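Local atomic coordinates of D-alanyl transferase DltD (Enterococcus faecium TX0133A04, PDB entry 6PFX), a protein that probably transfers D-alanine to lipoteichoic acid during Gram-positive cell wall biogenesis. Residues 135-141 and 166-171. Residues are numbered along the deposited sequence; the frame is centred on the assembly and turned at random.
Sequences KVTPADR and IKKGKL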
# COMPACT_ATOMS: atom_id res chain seq x y z
N LYS A 135 -20.89 11.55 -11.81
CA LYS A 135 -21.45 10.54 -12.69
C LYS A 135 -20.97 9.19 -12.15
O LYS A 135 -20.02 9.12 -11.37
CB LYS A 135 -20.98 10.71 -14.13
CG LYS A 135 -19.50 10.45 -14.33
CD LYS A 135 -19.08 10.73 -15.76
CE LYS A 135 -17.62 10.36 -15.99
NZ LYS A 135 -16.71 11.03 -15.01
N VAL A 136 -21.63 8.13 -12.59
CA VAL A 136 -21.31 6.78 -12.15
C VAL A 136 -20.40 6.16 -13.19
O VAL A 136 -20.79 5.96 -14.34
CB VAL A 136 -22.58 5.95 -11.92
CG1 VAL A 136 -22.23 4.56 -11.44
CG2 VAL A 136 -23.49 6.65 -10.91
N THR A 137 -19.17 5.88 -12.80
CA THR A 137 -18.21 5.20 -13.65
C THR A 137 -18.17 3.73 -13.29
O THR A 137 -18.67 3.31 -12.24
CB THR A 137 -16.81 5.80 -13.48
OG1 THR A 137 -16.32 5.53 -12.15
CG2 THR A 137 -16.82 7.29 -13.72
N PRO A 138 -17.57 2.90 -14.13
CA PRO A 138 -17.42 1.48 -13.75
C PRO A 138 -16.70 1.30 -12.43
O PRO A 138 -17.04 0.39 -11.67
CB PRO A 138 -16.67 0.88 -14.95
CG PRO A 138 -17.07 1.78 -16.12
CD PRO A 138 -17.09 3.16 -15.51
N ALA A 139 -15.73 2.17 -12.12
CA ALA A 139 -15.07 2.10 -10.81
C ALA A 139 -16.08 2.26 -9.68
O ALA A 139 -16.04 1.51 -8.70
CB ALA A 139 -13.98 3.17 -10.71
N ASP A 140 -16.99 3.23 -9.81
CA ASP A 140 -17.98 3.46 -8.76
C ASP A 140 -18.90 2.25 -8.61
O ASP A 140 -19.28 1.89 -7.49
CB ASP A 140 -18.82 4.70 -9.10
CG ASP A 140 -18.00 5.97 -9.17
OD1 ASP A 140 -17.15 6.20 -8.28
OD2 ASP A 140 -18.23 6.78 -10.10
N ARG A 141 -19.28 1.64 -9.74
CA ARG A 141 -20.17 0.48 -9.69
C ARG A 141 -19.47 -0.69 -9.02
O ARG A 141 -20.08 -1.41 -8.22
CB ARG A 141 -20.64 0.10 -11.09
CG ARG A 141 -21.44 1.19 -11.79
CD ARG A 141 -21.97 0.68 -13.13
NE ARG A 141 -23.09 -0.23 -12.94
CZ ARG A 141 -23.72 -0.87 -13.92
NH1 ARG A 141 -23.32 -0.71 -15.17
NH2 ARG A 141 -24.73 -1.68 -13.64
N ILE A 166 -26.20 2.90 -7.07
CA ILE A 166 -24.95 3.02 -7.82
C ILE A 166 -24.59 1.70 -8.50
O ILE A 166 -24.12 1.68 -9.64
CB ILE A 166 -23.82 3.51 -6.89
CG1 ILE A 166 -24.16 4.92 -6.41
CG2 ILE A 166 -22.49 3.40 -7.60
CD1 ILE A 166 -23.30 5.41 -5.26
N LYS A 167 -24.79 0.59 -7.80
CA LYS A 167 -24.50 -0.72 -8.38
C LYS A 167 -25.26 -0.92 -9.69
O LYS A 167 -24.74 -1.50 -10.64
CB LYS A 167 -24.84 -1.81 -7.38
CG LYS A 167 -24.71 -3.22 -7.93
CD LYS A 167 -24.86 -4.23 -6.81
CE LYS A 167 -24.89 -5.65 -7.35
NZ LYS A 167 -24.80 -6.66 -6.27
N LYS A 168 -26.51 -0.44 -9.74
CA LYS A 168 -27.33 -0.52 -10.94
C LYS A 168 -26.93 0.50 -12.00
O LYS A 168 -27.58 0.54 -13.06
CB LYS A 168 -28.80 -0.29 -10.59
CG LYS A 168 -29.48 -1.41 -9.84
CD LYS A 168 -30.98 -1.13 -9.68
CE LYS A 168 -31.73 -1.16 -11.02
NZ LYS A 168 -33.21 -1.00 -10.87
N GLY A 169 -25.94 1.34 -11.74
CA GLY A 169 -25.44 2.29 -12.71
C GLY A 169 -26.08 3.65 -12.66
O GLY A 169 -25.85 4.45 -13.58
N LYS A 170 -26.85 3.95 -11.63
CA LYS A 170 -27.61 5.18 -11.57
C LYS A 170 -27.05 6.11 -10.51
O LYS A 170 -26.58 5.67 -9.45
CB LYS A 170 -29.09 4.88 -11.30
CG LYS A 170 -29.74 4.13 -12.45
CD LYS A 170 -31.23 3.93 -12.22
CE LYS A 170 -31.88 3.26 -13.44
NZ LYS A 170 -33.34 3.01 -13.25
N LEU A 171 -27.06 7.38 -10.81
CA LEU A 171 -26.55 8.37 -9.87
C LEU A 171 -27.59 8.61 -8.79
O LEU A 171 -28.76 8.87 -9.09
CB LEU A 171 -26.25 9.66 -10.62
CG LEU A 171 -25.44 10.71 -9.87
CD1 LEU A 171 -24.02 10.26 -9.58
CD2 LEU A 171 -25.46 11.98 -10.71
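Arg141 reaches over to the C-terminal end of helix 157-167 and gives two hydrogen bonds to a single acceptor, Lys167 O, from NE at 3.1 Å and from NH2 at 3.0 Å. NE and NH2 grip the oxygen side-on, and it lies almost in the guanidinium plane. Seen from the carbonyl the two donors differ: NH2 is tilted only 17° from its plane, whereas NE stands well above it. A bend at chi3 (75°) swings the guanidinium round to this carbonyl, and Gly169 CA lies over one face, toward its rim. Ile166 O is taken by Gly169 N at 2.8 Å, part of the Schellman turn that ends the helix. Val136 fits beside that turn, CG2 3.6 Å from Lys170 O and close to Leu171 CD1, CG1 against Ile166 CG2. At the start of helix 138-147, Asp140 OD2 accepts from Thr137 N at 3.0 Å in a nearly straight bond, while Asp140 N returns a weak one to Thr137 OG1. Asp140 OD1 is satisfied by Trp129 and a salt bridge to Arg87. At the protein's surface, then, the start of helix 138-147, with its capping box, packs through Val136 and Arg141 against the Schellman motif that ends helix 157-167.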